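Local coordinates for protein SAM-dependent methyltransferase (Exiguobacterium sibiricum 255-15, PDB 3D2L) that probably transfers methyl groups from S-adenosylmethionine to a substrate not yet identified, using a Rossmann-like methyltransferase domain, at residues A[12-17]-A[178-183]; A[138-143]-A[201-206]; A[208-213]-A[236-241]. All coordinates share one frame; numbering follows the deposited sequence. Where two conformers were deposited one is given.

Contact 1: A[12-17]-A[178-183]; sequences DELMQD and LTFFIE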
loop_
_atom_site.group_PDB
_atom_site.type_symbol
_atom_site.label_atom_id
_atom_site.label_comp_id
_atom_site.label_asym_id
_atom_site.label_seq_id
_atom_site.Cartn_x
_atom_site.Cartn_y
_atom_site.Cartn_z
ATOM N N ASP A 12 3.016 -4.950 -12.238
ATOM C CA ASP A 12 1.742 -5.654 -12.354
ATOM C C ASP A 12 1.961 -7.147 -12.544
ATOM O O ASP A 12 1.188 -7.972 -12.025
ATOM C CB ASP A 12 0.878 -5.037 -13.445
ATOM C CG ASP A 12 0.228 -3.724 -12.986
ATOM O OD1 ASP A 12 0.552 -3.264 -11.876
ATOM O OD2 ASP A 12 -0.621 -3.158 -13.692
ATOM N N GLU A 13 3.023 -7.506 -13.265
ATOM C CA GLU A 13 3.333 -8.906 -13.434
ATOM C C GLU A 13 3.820 -9.465 -12.100
ATOM O O GLU A 13 3.275 -10.443 -11.624
ATOM C CB GLU A 13 4.336 -9.121 -14.544
ATOM C CG GLU A 13 3.773 -8.850 -15.944
ATOM C CD GLU A 13 4.770 -9.266 -17.021
ATOM O OE1 GLU A 13 5.987 -8.924 -16.887
ATOM O OE2 GLU A 13 4.333 -9.958 -17.971
ATOM N N LEU A 14 4.796 -8.828 -11.459
ATOM C CA LEU A 14 5.253 -9.308 -10.158
ATOM C C LEU A 14 4.097 -9.630 -9.193
ATOM O O LEU A 14 4.241 -10.532 -8.359
ATOM C CB LEU A 14 6.219 -8.290 -9.494
ATOM C CG LEU A 14 6.855 -8.635 -8.116
ATOM C CD1 LEU A 14 8.157 -7.865 -7.881
ATOM C CD2 LEU A 14 5.894 -8.425 -6.931
HETATM N N MSE A 15 2.966 -8.920 -9.317
HETATM C CA MSE A 15 1.831 -9.067 -8.408
HETATM C C MSE A 15 0.589 -9.704 -9.064
HETATM O O MSE A 15 -0.498 -9.702 -8.472
HETATM C CB MSE A 15 1.473 -7.668 -7.883
HETATM C CG MSE A 15 2.652 -6.861 -7.273
HETATM SE SE MSE A 15 3.189 -7.309 -5.428
HETATM C CE MSE A 15 1.630 -6.687 -4.452
ATOM N N GLN A 16 0.738 -10.224 -10.273
ATOM C CA GLN A 16 -0.404 -10.796 -10.974
ATOM C C GLN A 16 -1.222 -11.770 -10.111
ATOM O O GLN A 16 -2.440 -11.825 -10.259
ATOM C CB GLN A 16 0.044 -11.439 -12.292
ATOM C CG GLN A 16 1.033 -12.580 -12.150
ATOM C CD GLN A 16 1.758 -12.875 -13.449
ATOM O OE1 GLN A 16 1.294 -12.515 -14.531
ATOM N NE2 GLN A 16 2.904 -13.540 -13.344
ATOM N N ASP A 17 -0.559 -12.501 -9.205
ATOM C CA ASP A 17 -1.225 -13.450 -8.301
ATOM C C ASP A 17 -1.574 -12.908 -6.902
ATOM O O ASP A 17 -2.090 -13.658 -6.076
ATOM C CB ASP A 17 -0.365 -14.714 -8.143
ATOM C CG ASP A 17 -0.220 -15.487 -9.442
ATOM O OD1 ASP A 17 -1.055 -15.291 -10.367
ATOM O OD2 ASP A 17 0.723 -16.306 -9.524
ATOM N N LEU A 178 15.995 -5.240 -6.042
ATOM C CA LEU A 178 15.310 -5.797 -7.186
ATOM C C LEU A 178 16.106 -5.639 -8.467
ATOM O O LEU A 178 16.746 -4.606 -8.689
ATOM C CB LEU A 178 13.968 -5.109 -7.390
ATOM C CG LEU A 178 12.720 -5.622 -6.686
ATOM C CD1 LEU A 178 12.292 -6.983 -7.289
ATOM C CD2 LEU A 178 12.974 -5.713 -5.222
ATOM N N THR A 179 16.055 -6.676 -9.303
ATOM C CA THR A 179 16.626 -6.636 -10.647
ATOM C C THR A 179 15.533 -7.173 -11.563
ATOM O O THR A 179 15.046 -8.256 -11.330
ATOM C CB THR A 179 17.895 -7.463 -10.791
ATOM O OG1 THR A 179 18.956 -6.818 -10.075
ATOM C CG2 THR A 179 18.351 -7.567 -12.294
ATOM N N PHE A 180 15.153 -6.392 -12.568
ATOM C CA PHE A 180 14.177 -6.812 -13.588
ATOM C C PHE A 180 14.906 -7.018 -14.898
ATOM O O PHE A 180 15.786 -6.237 -15.236
ATOM C CB PHE A 180 13.079 -5.742 -13.808
ATOM C CG PHE A 180 12.211 -5.518 -12.593
ATOM C CD1 PHE A 180 12.579 -4.584 -11.629
ATOM C CD2 PHE A 180 11.083 -6.311 -12.381
ATOM C CE1 PHE A 180 11.813 -4.400 -10.475
ATOM C CE2 PHE A 180 10.297 -6.125 -11.230
ATOM C CZ PHE A 180 10.677 -5.179 -10.278
ATOM N N PHE A 181 14.554 -8.084 -15.611
ATOM C CA PHE A 181 15.030 -8.325 -16.961
ATOM C C PHE A 181 13.782 -8.208 -17.791
ATOM O O PHE A 181 12.887 -9.057 -17.690
ATOM C CB PHE A 181 15.692 -9.687 -17.128
ATOM C CG PHE A 181 16.981 -9.784 -16.427
ATOM C CD1 PHE A 181 18.102 -9.197 -16.964
ATOM C CD2 PHE A 181 17.064 -10.416 -15.192
ATOM C CE1 PHE A 181 19.308 -9.257 -16.295
ATOM C CE2 PHE A 181 18.259 -10.489 -14.516
ATOM C CZ PHE A 181 19.381 -9.906 -15.063
ATOM N N ILE A 182 13.702 -7.130 -18.568
ATOM C CA ILE A 182 12.543 -6.836 -19.384
ATOM C C ILE A 182 12.854 -7.166 -20.829
ATOM O O ILE A 182 13.867 -6.698 -21.387
ATOM C CB ILE A 182 12.118 -5.335 -19.308
ATOM C CG1 ILE A 182 11.940 -4.879 -17.866
ATOM C CG2 ILE A 182 10.839 -5.095 -20.103
ATOM C CD1 ILE A 182 13.189 -4.400 -17.223
ATOM N N GLU A 183 11.952 -7.940 -21.435
ATOM C CA GLU A 183 12.092 -8.371 -22.810
ATOM C C GLU A 183 11.782 -7.196 -23.719
ATOM O O GLU A 183 10.792 -6.516 -23.499
ATOM C CB GLU A 183 11.096 -9.490 -23.116
ATOM C CG GLU A 183 11.377 -10.209 -24.443
ATOM C CD GLU A 183 10.330 -11.265 -24.753
ATOM O OE1 GLU A 183 9.230 -11.210 -24.157
ATOM O OE2 GLU A 183 10.613 -12.155 -25.576
#
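With chi1 at -178°, L14 swings CG opposite its own amide nitrogen and extends the branch away from helix 9-14 toward L178 and F180; CG of F180 lies beside its backbone N (chi1 -65°), which puts the CE2 side of the ring near L14 CD1. A single methyl then does all the touching. L14 CD1 lies 4.3 Å from L178 CD1 and also 4.3 Å from F180 CE2, so it fits where the leucine branch and the aromatic ring adjoin. L178 and F180 are two positions apart on strand 173-183 and therefore offer their side chains on the same face of the antiparallel sheet. The backbones themselves stay well separated: even the nearest CA atoms, those of L14 and F180, are 9.9 Å apart. Y161 of strand 159-167 touches all three residues, while F7 meets the F180 ring edge-to-face. V10, on the same helix as L14, widens the apolar surface against F180 and I182, and E13 adds polar bonds to S159 and Q158. Between residues 12-17 and 178-183 themselves no hydrogen bond or charge pair forms and only 75 Å² is buried, which implies a small, purely apolar and weakly directional contact.

Contact 2: A[138-143]-A[201-206]; sequences HSPYKM and YPPEQY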
loop_
_atom_site.group_PDB
_atom_site.type_symbol
_atom_site.label_atom_id
_atom_site.label_comp_id
_atom_site.label_asym_id
_atom_site.label_seq_id
_atom_site.Cartn_x
_atom_site.Cartn_y
_atom_site.Cartn_z
ATOM N N HIS A 138 3.452 -4.760 7.527
ATOM C CA HIS A 138 4.195 -5.927 7.920
ATOM C C HIS A 138 4.279 -5.987 9.439
ATOM O O HIS A 138 4.353 -4.963 10.099
ATOM C CB HIS A 138 5.642 -5.891 7.384
ATOM C CG HIS A 138 5.737 -5.763 5.896
ATOM N ND1 HIS A 138 5.018 -6.563 5.040
ATOM C CD2 HIS A 138 6.488 -4.951 5.112
ATOM C CE1 HIS A 138 5.336 -6.269 3.796
ATOM N NE2 HIS A 138 6.229 -5.292 3.810
ATOM N N SER A 139 4.269 -7.207 9.963
ATOM C CA SER A 139 4.472 -7.439 11.364
ATOM C C SER A 139 5.962 -7.515 11.567
ATOM O O SER A 139 6.694 -7.788 10.598
ATOM C CB SER A 139 3.903 -8.779 11.748
ATOM O OG SER A 139 4.557 -9.798 11.005
ATOM N N PRO A 140 6.433 -7.272 12.809
ATOM C CA PRO A 140 7.847 -7.504 13.152
ATOM C C PRO A 140 8.313 -8.935 12.801
ATOM O O PRO A 140 9.422 -9.116 12.299
ATOM C CB PRO A 140 7.865 -7.284 14.663
ATOM C CG PRO A 140 6.797 -6.320 14.892
ATOM C CD PRO A 140 5.697 -6.716 13.958
ATOM N N TYR A 141 7.456 -9.930 13.019
ATOM C CA TYR A 141 7.768 -11.331 12.709
ATOM C C TYR A 141 8.112 -11.556 11.236
ATOM O O TYR A 141 9.049 -12.294 10.924
ATOM C CB TYR A 141 6.586 -12.224 13.119
ATOM C CG TYR A 141 6.779 -13.701 12.855
ATOM C CD1 TYR A 141 7.527 -14.491 13.727
ATOM C CD2 TYR A 141 6.200 -14.310 11.758
ATOM C CE1 TYR A 141 7.701 -15.835 13.491
ATOM C CE2 TYR A 141 6.378 -15.655 11.511
ATOM C CZ TYR A 141 7.123 -16.407 12.378
ATOM O OH TYR A 141 7.285 -17.743 12.143
ATOM N N LYS A 142 7.357 -10.930 10.328
ATOM C CA LYS A 142 7.623 -11.031 8.883
ATOM C C LYS A 142 8.999 -10.501 8.555
ATOM O O LYS A 142 9.754 -11.109 7.797
ATOM C CB LYS A 142 6.588 -10.263 8.074
ATOM C CG LYS A 142 6.792 -10.382 6.574
ATOM C CD LYS A 142 5.565 -9.986 5.850
ATOM C CE LYS A 142 5.657 -10.182 4.353
ATOM N NZ LYS A 142 4.297 -9.895 3.728
HETATM N N MSE A 143 9.324 -9.357 9.137
HETATM C CA MSE A 143 10.638 -8.749 8.933
HETATM C C MSE A 143 11.737 -9.708 9.366
HETATM O O MSE A 143 12.757 -9.838 8.689
HETATM C CB MSE A 143 10.777 -7.452 9.736
HETATM C CG MSE A 143 9.684 -6.411 9.506
HETATM SE SE MSE A 143 9.437 -5.891 7.640
HETATM C CE MSE A 143 11.298 -5.508 7.265
ATOM N N TYR A 201 7.050 -1.295 12.656
ATOM C CA TYR A 201 7.050 -1.085 14.086
ATOM C C TYR A 201 6.075 -2.067 14.744
ATOM O O TYR A 201 5.163 -2.622 14.063
ATOM C CB TYR A 201 6.592 0.356 14.404
ATOM C CG TYR A 201 7.450 1.411 13.741
ATOM C CD1 TYR A 201 7.124 1.910 12.467
ATOM C CD2 TYR A 201 8.592 1.901 14.369
ATOM C CE1 TYR A 201 7.927 2.845 11.846
ATOM C CE2 TYR A 201 9.369 2.873 13.771
ATOM C CZ TYR A 201 9.037 3.332 12.503
ATOM O OH TYR A 201 9.829 4.288 11.888
ATOM N N PRO A 202 6.278 -2.339 16.052
ATOM C CA PRO A 202 5.273 -3.124 16.762
ATOM C C PRO A 202 3.902 -2.427 16.643
ATOM O O PRO A 202 3.836 -1.209 16.597
ATOM C CB PRO A 202 5.779 -3.114 18.204
ATOM C CG PRO A 202 7.261 -2.951 18.082
ATOM C CD PRO A 202 7.442 -2.030 16.905
ATOM N N PRO A 203 2.809 -3.189 16.547
ATOM C CA PRO A 203 1.491 -2.551 16.419
ATOM C C PRO A 203 1.180 -1.473 17.460
ATOM O O PRO A 203 0.556 -0.483 17.148
ATOM C CB PRO A 203 0.518 -3.724 16.550
ATOM C CG PRO A 203 1.305 -4.899 16.121
ATOM C CD PRO A 203 2.731 -4.662 16.486
ATOM N N GLU A 204 1.638 -1.665 18.679
ATOM C CA GLU A 204 1.429 -0.693 19.741
ATOM C C GLU A 204 2.008 0.687 19.401
ATOM O O GLU A 204 1.506 1.676 19.883
ATOM C CB GLU A 204 2.099 -1.177 21.026
ATOM C CG GLU A 204 1.497 -2.453 21.605
ATOM C CD GLU A 204 1.852 -3.762 20.865
ATOM O OE1 GLU A 204 2.854 -3.833 20.093
ATOM O OE2 GLU A 204 1.100 -4.743 21.095
ATOM N N GLN A 205 3.099 0.732 18.634
ATOM C CA GLN A 205 3.708 2.005 18.244
ATOM C C GLN A 205 2.790 2.728 17.280
ATOM O O GLN A 205 2.581 3.936 17.400
ATOM C CB GLN A 205 5.073 1.812 17.571
ATOM C CG GLN A 205 5.678 3.134 17.119
ATOM C CD GLN A 205 5.914 4.089 18.266
ATOM O OE1 GLN A 205 6.959 4.042 18.887
ATOM N NE2 GLN A 205 4.969 4.987 18.525
ATOM N N TYR A 206 2.230 1.980 16.327
ATOM C CA TYR A 206 1.270 2.554 15.397
ATOM C C TYR A 206 -0.019 3.057 16.084
ATOM O O TYR A 206 -0.550 4.080 15.688
ATOM C CB TYR A 206 0.877 1.565 14.294
ATOM C CG TYR A 206 1.953 1.350 13.204
ATOM C CD1 TYR A 206 2.209 2.336 12.246
ATOM C CD2 TYR A 206 2.611 0.153 13.093
ATOM C CE1 TYR A 206 3.160 2.145 11.246
ATOM C CE2 TYR A 206 3.529 -0.075 12.088
ATOM C CZ TYR A 206 3.809 0.925 11.164
ATOM O OH TYR A 206 4.730 0.704 10.180
HETATM O O HOH W 1 3.203 -4.063 12.994
#
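H138 starts the contact through its backbone: its O receives a hydrogen bond from a water, 3.2 Å to the water oxygen, and the same water donates to Y201 O at 2.7 Å. Two carbonyls that could not bond to each other are thereby bridged, while the H138 ring turns to Q198, where NE2 has its partner. S139 follows as N-cap of helix 140-144. Its chi1 of 60° folds OG back over the first turn, where it accepts from K142 N at 3.1 Å with an N-H...O angle of 159°. P140, in the first turn, carries the direct packing. CG and CD of its ring do the touching, with CG 4.0 Å from P202 CA and 4.1 Å from Y201 O, and CD 4.4 Å from P203 CD. Across from it, P202 is the N-cap of helix 203-212 and P203 begins that helix, so two helix N-termini meet through prolines, with the water alongside. In the Rossmann-like methyltransferase fold, strand 131-138 is the fifth of the sheet and helix 203-212 leads into the sixth. Here the contact closes the base of the antiparallel sheet 150-199, inserted between those two core elements.

Contact 3: A[208-213]-A[236-241]; sequences TWLREA and IFFVAE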
loop_
_atom_site.group_PDB
_atom_site.type_symbol
_atom_site.label_atom_id
_atom_site.label_comp_id
_atom_site.label_asym_id
_atom_site.label_seq_id
_atom_site.Cartn_x
_atom_site.Cartn_y
_atom_site.Cartn_z
ATOM N N THR A 208 -0.273 4.147 19.143
ATOM C CA THR A 208 0.074 5.405 19.825
ATOM C C THR A 208 0.067 6.606 18.906
ATOM O O THR A 208 -0.446 7.656 19.245
ATOM C CB THR A 208 1.468 5.285 20.490
ATOM O OG1 THR A 208 1.375 4.309 21.522
ATOM C CG2 THR A 208 1.885 6.608 21.102
ATOM N N TRP A 209 0.678 6.456 17.742
ATOM C CA TRP A 209 0.714 7.506 16.753
ATOM C C TRP A 209 -0.652 7.840 16.251
ATOM O O TRP A 209 -0.950 9.013 16.054
ATOM C CB TRP A 209 1.630 7.120 15.573
ATOM C CG TRP A 209 3.122 7.076 15.895
ATOM C CD1 TRP A 209 3.782 7.826 16.824
ATOM C CD2 TRP A 209 4.118 6.301 15.230
ATOM N NE1 TRP A 209 5.129 7.530 16.800
ATOM C CE2 TRP A 209 5.357 6.609 15.818
ATOM C CE3 TRP A 209 4.074 5.344 14.209
ATOM C CZ2 TRP A 209 6.534 5.991 15.421
ATOM C CZ3 TRP A 209 5.230 4.760 13.798
ATOM C CH2 TRP A 209 6.447 5.087 14.383
ATOM N N LEU A 210 -1.481 6.829 16.001
ATOM C CA LEU A 210 -2.862 7.072 15.592
ATOM C C LEU A 210 -3.610 7.922 16.622
ATOM O O LEU A 210 -4.261 8.879 16.255
ATOM C CB LEU A 210 -3.616 5.774 15.329
ATOM C CG LEU A 210 -3.254 5.080 14.001
ATOM C CD1 LEU A 210 -3.727 3.607 14.003
ATOM C CD2 LEU A 210 -3.762 5.897 12.770
ATOM N N ARG A 211 -3.519 7.551 17.895
ATOM C CA ARG A 211 -4.139 8.351 18.966
ATOM C C ARG A 211 -3.558 9.777 19.027
ATOM O O ARG A 211 -4.309 10.728 19.198
ATOM C CB ARG A 211 -3.978 7.640 20.295
ATOM C CG ARG A 211 -4.757 6.345 20.346
ATOM C CD ARG A 211 -4.424 5.574 21.611
ATOM N NE ARG A 211 -5.103 4.279 21.625
ATOM C CZ ARG A 211 -4.729 3.231 22.357
ATOM N NH1 ARG A 211 -3.673 3.278 23.147
ATOM N NH2 ARG A 211 -5.442 2.124 22.283
ATOM N N GLU A 212 -2.233 9.926 18.904
ATOM C CA GLU A 212 -1.606 11.265 18.880
ATOM C C GLU A 212 -2.153 12.105 17.703
ATOM O O GLU A 212 -2.381 13.304 17.859
ATOM C CB GLU A 212 -0.082 11.164 18.853
ATOM C CG GLU A 212 0.439 10.642 20.155
ATOM C CD GLU A 212 1.933 10.445 20.208
ATOM O OE1 GLU A 212 2.590 10.273 19.137
ATOM O OE2 GLU A 212 2.425 10.417 21.362
ATOM N N ALA A 213 -2.499 11.449 16.583
ATOM C CA ALA A 213 -3.073 12.130 15.407
ATOM C C ALA A 213 -4.581 12.370 15.452
ATOM O O ALA A 213 -5.176 12.866 14.486
ATOM C CB ALA A 213 -2.701 11.410 14.128
ATOM N N ILE A 236 -0.535 -7.035 9.505
ATOM C CA ILE A 236 -1.393 -6.458 10.535
ATOM C C ILE A 236 -2.272 -5.360 9.950
ATOM O O ILE A 236 -1.792 -4.452 9.290
ATOM C CB ILE A 236 -0.566 -6.007 11.736
ATOM C CG1 ILE A 236 0.309 -7.183 12.197
ATOM C CG2 ILE A 236 -1.503 -5.495 12.893
ATOM C CD1 ILE A 236 0.973 -7.017 13.506
ATOM N N PHE A 237 -3.576 -5.472 10.188
ATOM C CA PHE A 237 -4.561 -4.567 9.641
ATOM C C PHE A 237 -5.060 -3.654 10.730
ATOM O O PHE A 237 -5.360 -4.109 11.827
ATOM C CB PHE A 237 -5.735 -5.371 9.034
ATOM C CG PHE A 237 -5.331 -6.233 7.869
ATOM C CD1 PHE A 237 -4.577 -7.376 8.069
ATOM C CD2 PHE A 237 -5.705 -5.906 6.574
ATOM C CE1 PHE A 237 -4.177 -8.166 6.990
ATOM C CE2 PHE A 237 -5.309 -6.707 5.495
ATOM C CZ PHE A 237 -4.552 -7.838 5.721
ATOM N N PHE A 238 -5.152 -2.361 10.420
ATOM C CA PHE A 238 -5.621 -1.348 11.380
ATOM C C PHE A 238 -6.815 -0.632 10.825
ATOM O O PHE A 238 -6.814 -0.249 9.657
ATOM C CB PHE A 238 -4.569 -0.279 11.586
ATOM C CG PHE A 238 -3.369 -0.760 12.308
ATOM C CD1 PHE A 238 -2.423 -1.535 11.652
ATOM C CD2 PHE A 238 -3.181 -0.430 13.623
ATOM C CE1 PHE A 238 -1.300 -1.997 12.338
ATOM C CE2 PHE A 238 -2.059 -0.886 14.313
ATOM C CZ PHE A 238 -1.149 -1.675 13.667
ATOM N N VAL A 239 -7.801 -0.393 11.681
ATOM C CA VAL A 239 -8.972 0.384 11.325
ATOM C C VAL A 239 -9.020 1.432 12.396
ATOM O O VAL A 239 -9.004 1.102 13.601
ATOM C CB VAL A 239 -10.307 -0.446 11.318
ATOM C CG1 VAL A 239 -11.506 0.451 10.890
ATOM C CG2 VAL A 239 -10.174 -1.654 10.390
ATOM N N ALA A 240 -9.063 2.697 11.971
ATOM C CA ALA A 240 -9.095 3.843 12.904
ATOM C C ALA A 240 -10.145 4.835 12.438
ATOM O O ALA A 240 -10.468 4.906 11.242
ATOM C CB ALA A 240 -7.708 4.513 13.012
ATOM N N GLU A 241 -10.717 5.587 13.376
ATOM C CA GLU A 241 -11.740 6.557 13.021
ATOM C C GLU A 241 -11.420 7.942 13.587
ATOM O O GLU A 241 -10.994 8.077 14.725
ATOM C CB GLU A 241 -13.077 6.064 13.535
ATOM C CG GLU A 241 -14.214 6.986 13.277
ATOM C CD GLU A 241 -15.488 6.407 13.773
ATOM O OE1 GLU A 241 -15.801 5.277 13.345
ATOM O OE2 GLU A 241 -16.163 7.074 14.583
#
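Helix 203-212 packs on one side of the sheet at strand 235-242, with L210 and A240 the nearest pair at 7.5 Å between CA atoms and no hydrogen bond joining the two backbones. Within 208-213, L210 alone reaches the strand, and its two methyls divide the work. CD1 reaches F238, coming within 4.1 Å of ring atom CD2; the leucine branch meets the ring at a slant. CD2 settles instead on A240, 4.2 Å from CB. A chi1 of -75° sets CG of L210 beside the backbone N, and with chi2 at 163° the two methyls diverge, one to each residue. F238 and A240 alternate with V239, whose CB bond points away from the helix, so the strand offers a large and a small apolar group on the same face. The CA of L210 is 9.8 Å from the CA of F238, wider than its spacing to A240, consistent with the difference in size between phenyl and methyl. All three touching residues are buried, and 111 Å² is covered between the segments. P203 and I207 are further helix partners of F238, which also stacks on F135 of strand 131-138. L210 spreads further, meeting L133 and F135 on that strand and V217 on strand 215-222. The helix therefore covers three adjacent strands at the antiparallel end of the seven-stranded sheet, with helix 113-126 beside it, packed against W209 and A213.

Overall arrangement
Contacts 2 and 3 form one continuous region: their centres are 13 Å apart, both use helix 203-212, and they touch directly, with P203 CG 3.4 Å from I236 CD1 and Y201 CZ 3.6 Å from W209 CH2. Contact 1 stands apart, its centre 27 Å from that of contact 2 and 33 Å from that of contact 3, and it lies on the opposite side of the chain's centre from contact 3. It sets helix 9-14 on the inserted antiparallel sheet, which leaves the core at contact 2 and returns there. No S-adenosylmethionine is bound to mark the cofactor pocket; the magnesium, about 12 Å from the A240 side chain, does not contact it.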